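Mandalate racemase/muconate lactonizing enzyme (Unidentified, PDB 4E4U) is a putative member of the mandelate racemase/muconate lactonizing enzyme family in the enolase superfamily, its substrate and reaction not established. Local coordinates at residues Trp231-Ala245 / Lys269-Leu281. Residues are numbered along the deposited sequence; the frame is centred on the assembly and turned at random.
Sequences WFEEPVPPGQEEAIA and KLLQAGGASILQL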
ATOM      1  N   TRP A 231      16.550  22.442  -8.687  1.00  9.30           N
ATOM      2  CA  TRP A 231      15.267  22.180  -8.052  1.00  9.39           C
ATOM      3  C   TRP A 231      14.110  22.960  -8.633  1.00  9.16           C
ATOM      4  O   TRP A 231      14.296  23.953  -9.343  1.00 10.32           O
ATOM      5  CB  TRP A 231      15.329  22.375  -6.532  1.00  9.61           C
ATOM      6  CG  TRP A 231      15.430  23.784  -5.994  1.00 10.11           C
ATOM      7  CD1 TRP A 231      14.558  24.823  -6.192  1.00 10.12           C
ATOM      8  CD2 TRP A 231      16.405  24.261  -5.065  1.00 10.24           C
ATOM      9  NE1 TRP A 231      14.964  25.932  -5.476  1.00 11.21           N
ATOM     10  CE2 TRP A 231      16.097  25.604  -4.761  1.00 10.81           C
ATOM     11  CE3 TRP A 231      17.527  23.679  -4.454  1.00 11.26           C
ATOM     12  CZ2 TRP A 231      16.865  26.377  -3.893  1.00 11.81           C
ATOM     13  CZ3 TRP A 231      18.289  24.444  -3.591  1.00 11.79           C
ATOM     14  CH2 TRP A 231      17.955  25.779  -3.318  1.00 12.31           C
ATOM     15  N   PHE A 232      12.922  22.468  -8.305  1.00  9.41           N
ATOM     16  CA  PHE A 232      11.637  23.079  -8.621  1.00  9.80           C
ATOM     17  C   PHE A 232      11.035  23.353  -7.241  1.00  9.95           C
ATOM     18  O   PHE A 232      10.691  22.414  -6.507  1.00 10.95           O
ATOM     19  CB  PHE A 232      10.830  22.063  -9.423  1.00 10.48           C
ATOM     20  CG  PHE A 232       9.467  22.530  -9.899  1.00 10.38           C
ATOM     21  CD1 PHE A 232       9.039  23.849  -9.793  1.00 11.86           C
ATOM     22  CD2 PHE A 232       8.598  21.599 -10.457  1.00 11.68           C
ATOM     23  CE1 PHE A 232       7.770  24.218 -10.263  1.00 12.19           C
ATOM     24  CE2 PHE A 232       7.348  21.969 -10.915  1.00 12.10           C
ATOM     25  CZ  PHE A 232       6.935  23.276 -10.818  1.00 12.04           C
ATOM     26  N   GLU A 233      10.976  24.631  -6.869  1.00 10.02           N
ATOM     27  CA  GLU A 233      10.627  25.056  -5.513  1.00 10.99           C
ATOM     28  C   GLU A 233       9.120  25.211  -5.338  1.00 11.08           C
ATOM     29  O   GLU A 233       8.452  25.724  -6.232  1.00 11.78           O
ATOM     30  CB  GLU A 233      11.292  26.410  -5.247  1.00 13.12           C
ATOM     31  CG  GLU A 233      11.104  26.979  -3.853  1.00 13.16           C
ATOM     32  CD  GLU A 233      12.194  27.976  -3.482  1.00 13.73           C
ATOM     33  OE1 GLU A 233      13.326  27.853  -3.997  1.00 13.05           O
ATOM     34  OE2 GLU A 233      11.930  28.869  -2.654  1.00 16.91           O
ATOM     35  N   GLU A 234       8.591  24.786  -4.189  1.00 10.74           N
ATOM     36  CA  GLU A 234       7.178  25.007  -3.847  1.00 11.25           C
ATOM     37  C   GLU A 234       6.245  24.921  -5.056  1.00 10.58           C
ATOM     38  O   GLU A 234       5.601  25.909  -5.426  1.00 11.23           O
ATOM     39  CB  GLU A 234       6.995  26.376  -3.181  1.00 12.39           C
ATOM     40  CG  GLU A 234       7.602  26.514  -1.798  1.00 13.30           C
ATOM     41  CD  GLU A 234       6.833  27.516  -0.967  1.00 14.55           C
ATOM     42  OE1 GLU A 234       6.716  28.681  -1.402  1.00 15.94           O
ATOM     43  OE2 GLU A 234       6.300  27.141   0.093  1.00 15.46           O
ATOM     44  N   PRO A 235       6.168  23.744  -5.689  1.00 10.53           N
ATOM     45  CA  PRO A 235       5.363  23.694  -6.915  1.00 11.62           C
ATOM     46  C   PRO A 235       3.873  23.899  -6.663  1.00 11.81           C
ATOM     47  O   PRO A 235       3.175  24.338  -7.570  1.00 13.90           O
ATOM     48  CB  PRO A 235       5.639  22.287  -7.466  1.00 11.93           C
ATOM     49  CG  PRO A 235       6.204  21.516  -6.298  1.00 13.47           C
ATOM     50  CD  PRO A 235       6.942  22.511  -5.474  1.00 12.22           C
ATOM     51  N   VAL A 236       3.411  23.609  -5.451  1.00 10.46           N
ATOM     52  CA  VAL A 236       2.007  23.745  -5.091  1.00 10.18           C
ATOM     53  C   VAL A 236       1.946  24.394  -3.707  1.00 10.29           C
ATOM     54  O   VAL A 236       2.961  24.453  -3.007  1.00 10.77           O
ATOM     55  CB  VAL A 236       1.289  22.371  -5.067  1.00  9.67           C
ATOM     56  CG1 VAL A 236       1.380  21.688  -6.429  1.00 10.08           C
ATOM     57  CG2 VAL A 236       1.857  21.484  -3.970  1.00 10.59           C
ATOM     58  N   PRO A 237       0.763  24.884  -3.301  1.00 10.06           N
ATOM     59  CA  PRO A 237       0.679  25.481  -1.966  1.00 10.14           C
ATOM     60  C   PRO A 237       0.998  24.476  -0.863  1.00  9.39           C
ATOM     61  O   PRO A 237       0.752  23.273  -1.019  1.00  9.98           O
ATOM     62  CB  PRO A 237      -0.787  25.914  -1.874  1.00 10.81           C
ATOM     63  CG  PRO A 237      -1.189  26.156  -3.294  1.00 10.86           C
ATOM     64  CD  PRO A 237      -0.484  25.072  -4.067  1.00 10.89           C
ATOM     65  N   PRO A 238       1.515  24.967   0.267  1.00  9.43           N
ATOM     66  CA  PRO A 238       1.878  24.095   1.389  1.00  9.80           C
ATOM     67  C   PRO A 238       0.633  23.519   2.055  1.00 10.77           C
ATOM     68  O   PRO A 238      -0.481  24.014   1.842  1.00 12.01           O
ATOM     69  CB  PRO A 238       2.588  25.052   2.353  1.00 10.04           C
ATOM     70  CG  PRO A 238       1.988  26.403   2.047  1.00 10.14           C
ATOM     71  CD  PRO A 238       1.754  26.392   0.563  1.00 10.02           C
ATOM     72  N   GLY A 239       0.817  22.476   2.859  1.00 11.67           N
ATOM     73  CA  GLY A 239      -0.288  21.937   3.638  1.00 13.68           C
ATOM     74  C   GLY A 239      -0.965  20.707   3.073  1.00 13.08           C
ATOM     75  O   GLY A 239      -1.952  20.235   3.632  1.00 15.04           O
ATOM     76  N   GLN A 240      -0.449  20.182   1.967  1.00 11.76           N
ATOM     77  CA  GLN A 240      -1.044  19.007   1.346  1.00 11.40           C
ATOM     78  C   GLN A 240       0.098  18.176   0.766  1.00 10.56           C
ATOM     79  O   GLN A 240       0.590  18.438  -0.334  1.00 11.12           O
ATOM     80  CB  GLN A 240      -2.061  19.431   0.270  1.00 11.84           C
ATOM     81  CG  GLN A 240      -3.336  18.587   0.213  1.00 12.32           C
ATOM     82  CD  GLN A 240      -3.096  17.187  -0.313  1.00 12.84           C
ATOM     83  OE1 GLN A 240      -1.966  16.697  -0.328  1.00 13.19           O
ATOM     84  NE2 GLN A 240      -4.163  16.529  -0.742  1.00 14.13           N
ATOM     85  N   GLU A 241       0.533  17.178   1.529  1.00 10.36           N
ATOM     86  CA  GLU A 241       1.759  16.456   1.215  1.00 10.40           C
ATOM     87  C   GLU A 241       1.593  15.493   0.048  1.00 10.29           C
ATOM     88  O   GLU A 241       2.529  15.255  -0.713  1.00 10.80           O
ATOM     89  CB  GLU A 241       2.304  15.731   2.456  1.00 12.02           C
ATOM     90  CG  GLU A 241       2.632  16.657   3.631  1.00 13.24           C
ATOM     91  CD  GLU A 241       1.404  17.160   4.370  1.00 13.43           C
ATOM     92  OE1 GLU A 241       0.359  16.468   4.354  1.00 14.70           O
ATOM     93  OE2 GLU A 241       1.484  18.244   4.985  1.00 15.98           O
ATOM     94  N   GLU A 242       0.395  14.950  -0.116  1.00 10.89           N
ATOM     95  CA  GLU A 242       0.150  14.042  -1.224  1.00 12.00           C
ATOM     96  C   GLU A 242       0.196  14.784  -2.559  1.00 10.83           C
ATOM     97  O   GLU A 242       0.695  14.258  -3.557  1.00 10.75           O
ATOM     98  CB  GLU A 242      -1.183  13.323  -1.025  1.00 15.87           C
ATOM     99  CG  GLU A 242      -1.149  12.286   0.126  1.00 22.07           C
ATOM    100  CD  GLU A 242      -0.894  12.893   1.515  1.00 28.51           C
ATOM    101  OE1 GLU A 242      -1.378  14.018   1.786  1.00 31.70           O
ATOM    102  OE2 GLU A 242      -0.207  12.251   2.348  1.00 31.42           O
ATOM    103  N   ALA A 243      -0.279  16.025  -2.568  1.00 11.50           N
ATOM    104  CA  ALA A 243      -0.303  16.821  -3.789  1.00 11.22           C
ATOM    105  C   ALA A 243       1.103  17.177  -4.246  1.00 10.86           C
ATOM    106  O   ALA A 243       1.426  17.057  -5.424  1.00 12.31           O
ATOM    107  CB  ALA A 243      -1.132  18.070  -3.583  1.00 11.96           C
ATOM    108  N   ILE A 244       1.959  17.599  -3.321  1.00 10.63           N
ATOM    109  CA  ILE A 244       3.322  17.921  -3.713  1.00 10.89           C
ATOM    110  C   ILE A 244       4.089  16.647  -4.103  1.00 10.39           C
ATOM    111  O   ILE A 244       4.886  16.657  -5.049  1.00 11.16           O
ATOM    112  CB  ILE A 244       4.041  18.781  -2.648  1.00 10.99           C
ATOM    113  CG1 ILE A 244       5.342  19.359  -3.205  1.00 13.08           C
ATOM    114  CG2 ILE A 244       4.295  18.007  -1.356  1.00 11.88           C
ATOM    115  CD1 ILE A 244       5.934  20.426  -2.319  1.00 15.21           C
ATOM    116  N   ALA A 245       3.796  15.534  -3.435  1.00 10.63           N
ATOM    117  CA  ALA A 245       4.415  14.259  -3.809  1.00 10.86           C
ATOM    118  C   ALA A 245       4.015  13.805  -5.214  1.00 10.64           C
ATOM    119  O   ALA A 245       4.800  13.159  -5.905  1.00 11.30           O
ATOM    120  CB  ALA A 245       4.100  13.177  -2.794  1.00 11.18           C
ATOM    121  N   LYS A 269       5.726  14.527   7.953  1.00 10.02           N
ATOM    122  CA  LYS A 269       4.620  14.214   7.052  1.00 11.19           C
ATOM    123  C   LYS A 269       5.042  14.388   5.596  1.00  9.72           C
ATOM    124  O   LYS A 269       4.718  13.567   4.733  1.00 10.75           O
ATOM    125  CB  LYS A 269       3.419  15.110   7.345  1.00 13.76           C
ATOM    126  CG  LYS A 269       2.774  14.884   8.684  1.00 18.69           C
ATOM    127  CD  LYS A 269       1.582  15.813   8.858  1.00 20.95           C
ATOM    128  CE  LYS A 269       1.057  15.771  10.280  1.00 21.64           C
ATOM    129  NZ  LYS A 269       0.038  16.820  10.542  1.00 24.03           N
ATOM    130  N   LEU A 270       5.766  15.469   5.325  1.00  9.64           N
ATOM    131  CA  LEU A 270       6.253  15.735   3.976  1.00  9.75           C
ATOM    132  C   LEU A 270       7.169  14.623   3.462  1.00  9.00           C
ATOM    133  O   LEU A 270       6.991  14.117   2.354  1.00 10.03           O
ATOM    134  CB  LEU A 270       6.994  17.070   3.955  1.00 10.11           C
ATOM    135  CG  LEU A 270       7.652  17.474   2.637  1.00 10.53           C
ATOM    136  CD1 LEU A 270       6.596  17.909   1.631  1.00 12.30           C
ATOM    137  CD2 LEU A 270       8.645  18.599   2.894  1.00 11.67           C
ATOM    138  N   LEU A 271       8.147  14.241   4.278  1.00  9.75           N
ATOM    139  CA  LEU A 271       9.101  13.207   3.880  1.00  9.87           C
ATOM    140  C   LEU A 271       8.448  11.833   3.749  1.00 10.39           C
ATOM    141  O   LEU A 271       8.776  11.079   2.840  1.00 11.40           O
ATOM    142  CB  LEU A 271      10.254  13.151   4.884  1.00  9.93           C
ATOM    143  CG  LEU A 271      11.186  14.360   4.846  1.00 10.40           C
ATOM    144  CD1 LEU A 271      12.002  14.419   6.125  1.00 11.30           C
ATOM    145  CD2 LEU A 271      12.092  14.291   3.615  1.00 11.27           C
ATOM    146  N   GLN A 272       7.512  11.519   4.640  1.00 11.00           N
ATOM    147  CA  GLN A 272       6.798  10.241   4.581  1.00 12.19           C
ATOM    148  C   GLN A 272       6.057  10.091   3.263  1.00 12.32           C
ATOM    149  O   GLN A 272       5.947   8.985   2.737  1.00 14.55           O
ATOM    150  CB  GLN A 272       5.789  10.136   5.727  1.00 14.94           C
ATOM    151  CG  GLN A 272       6.402   9.950   7.090  1.00 18.52           C
ATOM    152  CD  GLN A 272       7.050   8.603   7.259  1.00 22.10           C
ATOM    153  OE1 GLN A 272       8.248   8.446   7.019  1.00 25.07           O
ATOM    154  NE2 GLN A 272       6.266   7.616   7.681  1.00 23.82           N
ATOM    155  N   ALA A 273       5.551  11.204   2.737  1.00 10.40           N
ATOM    156  CA  ALA A 273       4.805  11.200   1.480  1.00 11.49           C
ATOM    157  C   ALA A 273       5.712  11.149   0.250  1.00 11.04           C
ATOM    158  O   ALA A 273       5.219  10.961  -0.860  1.00 12.37           O
ATOM    159  CB  ALA A 273       3.887  12.425   1.409  1.00 13.17           C
ATOM    160  N   GLY A 274       7.013  11.375   0.430  1.00 11.29           N
ATOM    161  CA  GLY A 274       7.922  11.531  -0.697  1.00 11.52           C
ATOM    162  C   GLY A 274       7.735  12.888  -1.365  1.00 11.00           C
ATOM    163  O   GLY A 274       7.920  13.039  -2.571  1.00 12.63           O
ATOM    164  N   GLY A 275       7.352  13.882  -0.571  1.00 10.36           N
ATOM    165  CA  GLY A 275       6.982  15.180  -1.112  1.00 10.90           C
ATOM    166  C   GLY A 275       8.109  16.080  -1.580  1.00 11.25           C
ATOM    167  O   GLY A 275       7.877  16.958  -2.411  1.00 12.78           O
ATOM    168  N   ALA A 276       9.316  15.890  -1.054  1.00 10.55           N
ATOM    169  CA  ALA A 276      10.455  16.721  -1.435  1.00 10.28           C
ATOM    170  C   ALA A 276      11.747  16.036  -1.042  1.00  9.77           C
ATOM    171  O   ALA A 276      11.773  15.243  -0.100  1.00 11.38           O
ATOM    172  CB  ALA A 276      10.364  18.094  -0.773  1.00 11.66           C
ATOM    173  N   SER A 277      12.828  16.357  -1.750  1.00  9.38           N
ATOM    174  CA  SER A 277      14.144  15.811  -1.432  1.00  9.41           C
ATOM    175  C   SER A 277      15.111  16.884  -0.953  1.00  9.45           C
ATOM    176  O   SER A 277      16.247  16.584  -0.591  1.00  9.46           O
ATOM    177  CB  SER A 277      14.738  15.097  -2.637  1.00 10.76           C
ATOM    178  OG  SER A 277      14.856  15.989  -3.726  1.00 11.94           O
ATOM    179  N   ILE A 278      14.662  18.136  -0.971  1.00  8.83           N
ATOM    180  CA  ILE A 278      15.470  19.263  -0.526  1.00  9.77           C
ATOM    181  C   ILE A 278      14.578  20.100   0.380  1.00  9.24           C
ATOM    182  O   ILE A 278      13.524  20.569  -0.048  1.00 10.37           O
ATOM    183  CB  ILE A 278      15.974  20.096  -1.724  1.00 10.18           C
ATOM    184  CG1 ILE A 278      16.904  19.251  -2.607  1.00 10.25           C
ATOM    185  CG2 ILE A 278      16.704  21.352  -1.259  1.00 10.90           C
ATOM    186  CD1 ILE A 278      17.176  19.863  -3.977  1.00 11.61           C
ATOM    187  N   LEU A 279      14.981  20.247   1.642  1.00  9.19           N
ATOM    188  CA  LEU A 279      14.158  20.917   2.643  1.00  9.61           C
ATOM    189  C   LEU A 279      14.633  22.333   2.898  1.00  9.82           C
ATOM    190  O   LEU A 279      15.766  22.554   3.339  1.00 10.60           O
ATOM    191  CB  LEU A 279      14.166  20.148   3.960  1.00 11.00           C
ATOM    192  CG  LEU A 279      13.736  18.695   3.905  1.00 12.79           C
ATOM    193  CD1 LEU A 279      13.583  18.136   5.316  1.00 13.90           C
ATOM    194  CD2 LEU A 279      12.444  18.540   3.135  1.00 13.24           C
ATOM    195  N   GLN A 280      13.747  23.283   2.632  1.00  9.36           N
ATOM    196  CA  GLN A 280      14.052  24.700   2.731  1.00  9.23           C
ATOM    197  C   GLN A 280      13.491  25.305   4.011  1.00 10.35           C
ATOM    198  O   GLN A 280      12.779  26.312   3.997  1.00 12.00           O
ATOM    199  CB  GLN A 280      13.525  25.419   1.499  1.00  9.77           C
ATOM    200  CG  GLN A 280      14.107  24.857   0.216  1.00 10.56           C
ATOM    201  CD  GLN A 280      13.495  25.458  -1.016  1.00 11.47           C
ATOM    202  OE1 GLN A 280      12.275  25.449  -1.184  1.00 12.08           O
ATOM    203  NE2 GLN A 280      14.342  25.975  -1.902  1.00 12.24           N
ATOM    204  N   LEU A 281      13.836  24.692   5.133  1.00 11.09           N
ATOM    205  CA  LEU A 281      13.447  25.229   6.423  1.00 10.60           C
ATOM    206  C   LEU A 281      13.998  26.646   6.602  1.00 10.42           C
ATOM    207  O   LEU A 281      15.099  26.968   6.131  1.00 11.46           O
ATOM    208  CB  LEU A 281      13.948  24.300   7.537  1.00 12.32           C
ATOM    209  CG  LEU A 281      15.467  24.127   7.676  1.00 13.49           C
ATOM    210  CD1 LEU A 281      16.103  25.174   8.589  1.00 15.83           C
ATOM    211  CD2 LEU A 281      15.801  22.733   8.181  1.00 15.31           C
TER
HETATM  212  O   HOH W   1       7.058  11.279  -4.578  1.00 32.04           O
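In the enolase-type barrel, strand 231-233 and its following helix 241-249 meet the next helix, 263-272, and the strand after it, 278-279, at two places: inside the barrel, where Trp-231 and Glu-233 face Ile-278 and Gln-280, and outside it, where helix 241-249 packs on the end of helix 263-272. In the interior, Gln-280 NE2 donates to Glu-233 OE1 (3.0 Å, N-H...O 157°), staying near its own amide plane but meeting the carboxylate from above. Trp-231 NE1 reaches Glu-233 OE1 at its anti lone pair, 2.9 Å away but bent. Lys-164 adds a salt bridge to this OE1, so three groups grip the one oxygen. Gln-280 NE2 also approaches the indole obliquely near its rim, 3.2 Å from Trp-231 CZ2, with ring and amide planes 83° apart. Two residues before Gln-280, Ile-278 CD1 touches Trp-231 CE3, the side chains crossing at about a right angle.

On the helix layer, Ala-245 CA comes within 3.8 Å of Gly-275 CA, just past the Schellman turn at Gly-274. Ala-245 CB presses on Ala-273 O, and Ile-244 CG2 meets Leu-270 CD1 at 3.8 Å. Glu-241 CG, anti to its carbonyl carbon (chi1 -60°), lies against Lys-269 and Leu-270; the carboxylate forms a salt bridge with Lys-269 of the second subunit, whose Glu-241 pairs in turn with Lys-269 here. A water lies between Ala-245 O and Gly-274 O.

Strand 255-257 runs between the two strands, Ala-256 touching both Trp-231 and Gln-280, while Thr-257 packs on Leu-270.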